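Local coordinates for protein transcriptional regulator (Pyrococcus horikoshii, PDB 1UDD) that is a TenA homologue of the all-helical TENA/THI-4/PQQC family that assembles from four copies of its chain, at residues A[57-62]-A[119-124]; A[115-120]-A[131-136]; A[146-151]-A[165-170]. One frame throughout, in Å; residues are numbered along the deposited sequence.

Contact 1 (A[57-62]-A[119-124]); sequences LAVISS and ATAYKG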
# COMPACT_ATOMS: atom_id res chain seq x y z
N LEU A 57 2.86 -5.76 -10.62
CA LEU A 57 1.75 -6.66 -10.93
C LEU A 57 1.13 -7.21 -9.66
O LEU A 57 -0.09 -7.37 -9.57
CB LEU A 57 2.21 -7.81 -11.82
CG LEU A 57 2.41 -7.40 -13.29
CD1 LEU A 57 3.18 -8.49 -14.05
CD2 LEU A 57 1.07 -7.12 -13.92
N ALA A 58 1.98 -7.50 -8.66
CA ALA A 58 1.47 -8.05 -7.40
C ALA A 58 0.55 -7.01 -6.73
O ALA A 58 -0.54 -7.36 -6.28
CB ALA A 58 2.64 -8.41 -6.47
N VAL A 59 0.98 -5.76 -6.65
CA VAL A 59 0.13 -4.74 -6.04
C VAL A 59 -1.19 -4.59 -6.81
O VAL A 59 -2.27 -4.57 -6.22
CB VAL A 59 0.84 -3.37 -5.97
CG1 VAL A 59 -0.12 -2.32 -5.45
CG2 VAL A 59 2.07 -3.47 -5.08
N ILE A 60 -1.12 -4.48 -8.13
CA ILE A 60 -2.35 -4.37 -8.91
C ILE A 60 -3.26 -5.57 -8.60
O ILE A 60 -4.46 -5.42 -8.32
CB ILE A 60 -2.07 -4.34 -10.42
CG1 ILE A 60 -1.29 -3.07 -10.77
CG2 ILE A 60 -3.40 -4.39 -11.21
CD1 ILE A 60 -0.93 -2.98 -12.24
N SER A 61 -2.68 -6.77 -8.58
CA SER A 61 -3.49 -7.95 -8.31
C SER A 61 -4.10 -7.92 -6.90
O SER A 61 -5.24 -8.34 -6.69
CB SER A 61 -2.67 -9.23 -8.47
OG SER A 61 -1.89 -9.46 -7.33
N SER A 62 -3.34 -7.41 -5.94
CA SER A 62 -3.82 -7.35 -4.57
C SER A 62 -5.09 -6.49 -4.40
O SER A 62 -5.84 -6.64 -3.44
CB SER A 62 -2.71 -6.82 -3.66
OG SER A 62 -2.54 -5.42 -3.85
N ALA A 119 4.72 2.79 -7.75
CA ALA A 119 3.99 3.94 -7.21
C ALA A 119 2.63 4.13 -7.88
O ALA A 119 1.63 4.47 -7.22
CB ALA A 119 4.83 5.21 -7.37
N THR A 120 2.57 3.91 -9.19
CA THR A 120 1.31 4.07 -9.92
C THR A 120 0.32 2.97 -9.57
O THR A 120 -0.89 3.22 -9.44
CB THR A 120 1.57 4.11 -11.43
OG1 THR A 120 2.55 5.11 -11.72
CG2 THR A 120 0.30 4.47 -12.18
N ALA A 121 0.83 1.76 -9.39
CA ALA A 121 -0.02 0.63 -9.00
C ALA A 121 -0.61 0.90 -7.61
O ALA A 121 -1.77 0.58 -7.32
CB ALA A 121 0.81 -0.64 -8.95
N TYR A 122 0.19 1.49 -6.73
CA TYR A 122 -0.24 1.79 -5.38
C TYR A 122 -1.27 2.91 -5.28
O TYR A 122 -2.31 2.76 -4.64
CB TYR A 122 0.97 2.13 -4.49
CG TYR A 122 0.54 2.69 -3.15
CD1 TYR A 122 0.41 4.06 -2.96
CD2 TYR A 122 0.15 1.84 -2.10
CE1 TYR A 122 -0.10 4.59 -1.78
CE2 TYR A 122 -0.38 2.35 -0.91
CZ TYR A 122 -0.50 3.73 -0.76
OH TYR A 122 -1.04 4.27 0.40
N LYS A 123 -1.00 4.03 -5.91
CA LYS A 123 -1.95 5.12 -5.79
C LYS A 123 -3.18 5.10 -6.66
O LYS A 123 -4.20 5.68 -6.27
CB LYS A 123 -1.24 6.47 -5.93
CG LYS A 123 -0.37 6.60 -7.12
CD LYS A 123 0.37 7.92 -7.07
CE LYS A 123 1.33 8.04 -8.22
NZ LYS A 123 1.81 9.43 -8.36
N GLY A 124 -3.13 4.41 -7.79
CA GLY A 124 -4.29 4.43 -8.68
C GLY A 124 -5.11 3.17 -8.70
O GLY A 124 -4.72 2.18 -8.06

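Contact 2 (A[115-120]-A[131-136]); sequences DFMLAT and TALLPC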
# COMPACT_ATOMS: atom_id res chain seq x y z
N ASP A 115 10.09 2.19 -9.98
CA ASP A 115 9.39 2.90 -8.90
C ASP A 115 8.13 3.58 -9.40
O ASP A 115 7.13 3.64 -8.71
CB ASP A 115 10.33 3.91 -8.22
CG ASP A 115 11.38 3.24 -7.37
OD1 ASP A 115 11.26 2.01 -7.15
OD2 ASP A 115 12.31 3.93 -6.91
N PHE A 116 8.19 4.10 -10.62
CA PHE A 116 7.04 4.73 -11.24
C PHE A 116 5.94 3.66 -11.39
O PHE A 116 4.77 3.91 -11.09
CB PHE A 116 7.42 5.30 -12.62
CG PHE A 116 6.27 5.32 -13.61
CD1 PHE A 116 5.25 6.26 -13.50
CD2 PHE A 116 6.21 4.38 -14.64
CE1 PHE A 116 4.17 6.26 -14.39
CE2 PHE A 116 5.14 4.38 -15.54
CZ PHE A 116 4.12 5.32 -15.42
N MET A 117 6.33 2.47 -11.82
CA MET A 117 5.35 1.38 -11.97
C MET A 117 4.69 1.05 -10.62
O MET A 117 3.47 0.99 -10.50
CB MET A 117 6.00 0.09 -12.49
CG MET A 117 6.81 0.23 -13.80
SD MET A 117 7.20 -1.35 -14.56
CE MET A 117 7.49 -2.34 -13.19
N LEU A 118 5.52 0.81 -9.60
CA LEU A 118 5.01 0.44 -8.29
C LEU A 118 4.19 1.58 -7.69
O LEU A 118 3.10 1.36 -7.17
CB LEU A 118 6.17 0.09 -7.35
CG LEU A 118 5.73 -0.48 -5.99
CD1 LEU A 118 4.89 -1.72 -6.20
CD2 LEU A 118 6.95 -0.82 -5.17
N ALA A 119 4.72 2.79 -7.75
CA ALA A 119 3.99 3.94 -7.21
C ALA A 119 2.63 4.13 -7.88
O ALA A 119 1.63 4.47 -7.22
CB ALA A 119 4.83 5.21 -7.37
N THR A 120 2.57 3.91 -9.19
CA THR A 120 1.31 4.07 -9.92
C THR A 120 0.32 2.97 -9.57
O THR A 120 -0.89 3.22 -9.44
CB THR A 120 1.57 4.11 -11.43
OG1 THR A 120 2.55 5.11 -11.72
CG2 THR A 120 0.30 4.47 -12.18
N THR A 131 -2.23 0.64 -17.01
CA THR A 131 -1.82 1.62 -18.00
C THR A 131 -0.34 1.99 -17.78
O THR A 131 0.37 2.33 -18.73
CB THR A 131 -2.70 2.90 -17.94
OG1 THR A 131 -4.06 2.54 -18.20
CG2 THR A 131 -2.26 3.94 -19.01
N ALA A 132 0.12 1.92 -16.54
CA ALA A 132 1.52 2.26 -16.29
C ALA A 132 2.44 1.15 -16.81
O ALA A 132 3.63 1.35 -16.97
CB ALA A 132 1.77 2.49 -14.83
N LEU A 133 1.86 -0.02 -17.09
CA LEU A 133 2.63 -1.16 -17.58
C LEU A 133 2.46 -1.40 -19.08
O LEU A 133 3.21 -2.19 -19.68
CB LEU A 133 2.22 -2.43 -16.84
CG LEU A 133 2.21 -2.40 -15.31
CD1 LEU A 133 1.86 -3.80 -14.79
CD2 LEU A 133 3.56 -1.94 -14.79
N LEU A 134 1.49 -0.74 -19.69
CA LEU A 134 1.21 -0.94 -21.11
C LEU A 134 2.36 -0.49 -22.02
O LEU A 134 2.73 -1.20 -22.96
CB LEU A 134 -0.09 -0.22 -21.47
CG LEU A 134 -0.72 -0.59 -22.82
CD1 LEU A 134 -0.97 -2.12 -22.89
CD2 LEU A 134 -2.01 0.16 -22.96
N PRO A 135 2.95 0.69 -21.75
CA PRO A 135 4.06 1.06 -22.65
C PRO A 135 5.07 -0.08 -22.66
O PRO A 135 5.61 -0.43 -23.71
CB PRO A 135 4.60 2.33 -22.01
CG PRO A 135 3.34 2.96 -21.39
CD PRO A 135 2.65 1.76 -20.78
N CYS A 136 5.32 -0.67 -21.50
CA CYS A 136 6.27 -1.79 -21.41
C CYS A 136 5.88 -2.93 -22.35
O CYS A 136 6.57 -3.20 -23.34
CB CYS A 136 6.34 -2.34 -19.99
SG CYS A 136 7.02 -4.03 -19.91

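Contact 3 (A[146-151]-A[165-170]); sequences YHKDKL and VYLSNE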
# COMPACT_ATOMS: atom_id res chain seq x y z
N TYR A 146 7.88 -3.47 -35.92
CA TYR A 146 8.53 -2.40 -36.68
C TYR A 146 9.83 -2.83 -37.37
O TYR A 146 10.12 -2.38 -38.48
CB TYR A 146 8.83 -1.23 -35.75
CG TYR A 146 9.30 0.04 -36.45
CD1 TYR A 146 8.39 1.05 -36.79
CD2 TYR A 146 10.65 0.24 -36.75
CE1 TYR A 146 8.81 2.22 -37.41
CE2 TYR A 146 11.08 1.41 -37.37
CZ TYR A 146 10.16 2.40 -37.69
OH TYR A 146 10.59 3.57 -38.26
N HIS A 147 10.62 -3.66 -36.70
CA HIS A 147 11.90 -4.12 -37.24
C HIS A 147 11.88 -5.59 -37.65
O HIS A 147 12.92 -6.23 -37.76
CB HIS A 147 13.01 -3.89 -36.21
CG HIS A 147 13.25 -2.45 -35.88
ND1 HIS A 147 13.85 -1.57 -36.75
CD2 HIS A 147 12.96 -1.73 -34.76
CE1 HIS A 147 13.93 -0.38 -36.19
NE2 HIS A 147 13.39 -0.45 -34.98
N LYS A 148 10.67 -6.10 -37.88
CA LYS A 148 10.40 -7.47 -38.27
C LYS A 148 11.36 -8.00 -39.34
O LYS A 148 11.98 -9.05 -39.19
CB LYS A 148 8.97 -7.52 -38.79
CG LYS A 148 8.27 -8.84 -38.75
CD LYS A 148 6.86 -8.65 -39.30
CE LYS A 148 5.90 -9.69 -38.77
NZ LYS A 148 4.52 -9.46 -39.26
N ASP A 149 11.46 -7.26 -40.44
CA ASP A 149 12.33 -7.64 -41.56
C ASP A 149 13.80 -7.73 -41.16
O ASP A 149 14.46 -8.72 -41.47
CB ASP A 149 12.14 -6.65 -42.72
CG ASP A 149 12.22 -5.19 -42.27
OD1 ASP A 149 11.55 -4.81 -41.28
OD2 ASP A 149 12.94 -4.41 -42.93
N LYS A 150 14.30 -6.71 -40.48
CA LYS A 150 15.69 -6.68 -40.03
C LYS A 150 15.98 -7.89 -39.13
O LYS A 150 17.08 -8.44 -39.15
CB LYS A 150 15.99 -5.43 -39.21
CG LYS A 150 15.89 -4.10 -39.92
CD LYS A 150 16.44 -3.01 -39.00
CE LYS A 150 16.35 -1.63 -39.62
NZ LYS A 150 14.92 -1.26 -39.88
N LEU A 151 14.98 -8.28 -38.35
CA LEU A 151 15.16 -9.39 -37.43
C LEU A 151 15.33 -10.69 -38.20
O LEU A 151 16.30 -11.42 -37.98
CB LEU A 151 13.97 -9.49 -36.48
CG LEU A 151 14.20 -10.22 -35.15
CD1 LEU A 151 12.93 -10.20 -34.36
CD2 LEU A 151 14.64 -11.65 -35.38
N VAL A 165 10.65 -13.54 -29.65
CA VAL A 165 9.69 -13.69 -28.56
C VAL A 165 8.54 -12.68 -28.67
O VAL A 165 7.37 -13.02 -28.44
CB VAL A 165 10.37 -13.50 -27.19
CG1 VAL A 165 9.37 -13.74 -26.08
CG2 VAL A 165 11.55 -14.44 -27.05
N TYR A 166 8.86 -11.46 -29.06
CA TYR A 166 7.84 -10.42 -29.16
C TYR A 166 6.90 -10.48 -30.36
O TYR A 166 5.87 -9.80 -30.37
CB TYR A 166 8.52 -9.05 -29.04
CG TYR A 166 9.44 -9.00 -27.84
CD1 TYR A 166 10.82 -8.91 -28.00
CD2 TYR A 166 8.92 -9.10 -26.55
CE1 TYR A 166 11.67 -8.92 -26.90
CE2 TYR A 166 9.77 -9.11 -25.43
CZ TYR A 166 11.15 -9.02 -25.62
OH TYR A 166 12.00 -9.05 -24.55
N LEU A 167 7.22 -11.32 -31.35
CA LEU A 167 6.37 -11.48 -32.54
C LEU A 167 5.42 -12.67 -32.40
O LEU A 167 4.51 -12.84 -33.22
CB LEU A 167 7.20 -11.70 -33.80
CG LEU A 167 8.11 -10.61 -34.35
CD1 LEU A 167 7.34 -9.31 -34.44
CD2 LEU A 167 9.33 -10.48 -33.46
N SER A 168 5.64 -13.51 -31.40
CA SER A 168 4.80 -14.69 -31.19
C SER A 168 3.34 -14.31 -30.94
O SER A 168 3.05 -13.22 -30.45
CB SER A 168 5.33 -15.51 -30.02
OG SER A 168 5.36 -14.73 -28.83
N ASN A 169 2.42 -15.22 -31.28
CA ASN A 169 0.99 -14.97 -31.10
C ASN A 169 0.64 -14.86 -29.63
O ASN A 169 -0.25 -14.11 -29.25
CB ASN A 169 0.14 -16.10 -31.72
CG ASN A 169 0.17 -16.09 -33.23
OD1 ASN A 169 0.20 -15.03 -33.86
ND2 ASN A 169 0.14 -17.28 -33.83
N GLU A 170 1.33 -15.64 -28.81
CA GLU A 170 1.08 -15.64 -27.39
C GLU A 170 1.40 -14.27 -26.80
O GLU A 170 0.63 -13.73 -26.00
CB GLU A 170 1.93 -16.72 -26.70
CG GLU A 170 1.69 -18.15 -27.17
CD GLU A 170 2.24 -18.42 -28.56
OE1 GLU A 170 3.48 -18.36 -28.75
OE2 GLU A 170 1.43 -18.70 -29.48

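Contact 1 (A[57-62]-A[119-124])
Val59 turns its CG1 opposite to the backbone N (chi1 175°), whereas Ile60 sets CG1 opposite to its own carbonyl carbon (chi1 -65°). These two rotations bring CG1 of each residue up to the methyl of Ala121 on helix 108-123, and Val59 CB stands against that methyl as well. The Ile60 branch is nearer, CG1 lying 3.7 Å from Ala121 CB; Val59 CG1 stands 4.0 Å from the same methyl. Val59 does more than meet that methyl: its CG1 rests against the peptide link that follows Ala121, 3.8 Å from Ala121 O and nearly as close to Tyr122 N.

The principle illustrated is that a small residue lets two helices come close. The short segments run nearly parallel, at 9°, with axes 8.6 Å apart, and the CA atoms of Ile60 and Ala121 are separated by 5.5 Å. The side chains that meet across the contact are all apolar, and the serines of 57-62 bond back to their own helix instead. Ser61 OG gives a hydrogen bond to Ala58 O at 2.7 Å, and that oxygen also accepts from Ser62 N. Ser62 OG reaches Val59 O at 2.5 Å and is also bonded to Tyr122 OH of the fourth subunit. The Tyr122 ring leads away from 57-62 within its own chain, into the interface between subunits.

The end of helix 108-123 is tied to the other helix by Lys63, whose NZ is hydrogen-bonded to the carbonyl oxygens of Ala121, Tyr122 and Gly124. Helix 126-146 covers one flank of the pair, with Leu130 and Leu133 on Ile60, and helix 68-79 brings Leu72 against Ile60 and Ser61.

Contact 2 (A[115-120]-A[131-136])
Phe116 meets Ala132 across a helical hairpin, in which helix 108-123 turns through a short link into helix 126-146; the two segments run roughly antiparallel, at 150°, with axes 9.5 Å apart. With CG swung to the side roughly opposite the backbone N (chi1 150°), the Phe116 ring comes alongside the second helix. Its CZ lies 3.7 Å from Ala132 CB, while CE2 approaches Ala132 O obliquely. Beyond the hairpin, the same ring meets that of Phe203 on helix 190-213.

One residue on, Met117 lies with CB, CG and SD against one methyl of Leu133, SD nearest. Its CG is opposite the carbonyl carbon (chi1 -54°) and the chain then extends, which carries SD to 3.7 Å from Leu133 CD2, the two side chains crossing at about a right angle. Leu133 in turn packs on Leu57 of helix 36-63, carrying the buried layer to a third helix.

A turn further, Thr120 also meets the alanine methyl, on which Ile196 of helix 190-213 packs too. The threonine is split by its polarity: CG2 lies 3.6 Å from Ala132 CB, while OG1 turns back to its own helix and donates to Phe116 O at 2.6 Å. That oxygen also accepts from Thr120 N, and the two donors arrive from opposite faces of its carbonyl plane.

Contact 3 (A[146-151]-A[165-170])
Leu151 and Leu167 make the main apolar contact between the segments, reaching toward each other tip to tip, with Leu151 CD1 3.7 Å from Leu167 CD2. Leu151 extends its CG opposite to the backbone N (chi1 -157°), which sends the branch out from the short helix 148-151. Lys148 adds a looser touch through the aliphatic part of its chain, CG lying 4.4 Å from Leu167 CD1. Around the leucines, Tyr30 of helix 24-31 and Arg160 of helix 157-164 pack on Leu151, while Ala144 of helix 126-146 packs on Leu167.

In this all-helical TenA-type fold the contact joins the short helix 148-151 to the residues just before helix 169-183. His147 is where helix 126-146 gives way and is also the N-cap position of helix 148-151, while Ser168 holds the N-cap position of helix 169-183.

Polar bonds serve each side separately. Ser168 OG donates to Val165 O at 2.7 Å, tilted 23° from the carbonyl plane, and the same hydroxyl oxygen accepts a weak bond from Tyr171 N in the first turn of the helix it caps. On the other segment, Leu151 N bonds to His147 O at 3.0 Å. Lys150 NZ comes to the edge of the imidazole, in its plane, making a weak bond to His147 ND1 at 3.3 Å; the other ring nitrogen, NE2, is hydrogen-bonded to Phe21 O.

Aromatic groups also surround the histidine: Tyr146 CD2 sits 3.3 Å above the His147 ring plane, over its centre, and the ring of Tyr30 meets it. Tyr146 for its part stacks on the ring of Phe21.

Contacts 1 and 2 form one continuous buried patch. Their centres are 9 Å apart, they share Ala119 and Thr120, and both draw on helix 108-123, which packs against helix 36-63 in contact 1 and helix 126-146 in contact 2. Val59 on Leu118 joins the two directly, and both contacts touch the third subunit, so core and assembly interface adjoin here. Contact 3 comes later in the chain, on the opposite side of its centre, with its centre 29 Å from that of contact 1 and 23 Å from that of contact 2. Helix 126-146 spans the gap, leading from contact 2 to helix 148-151.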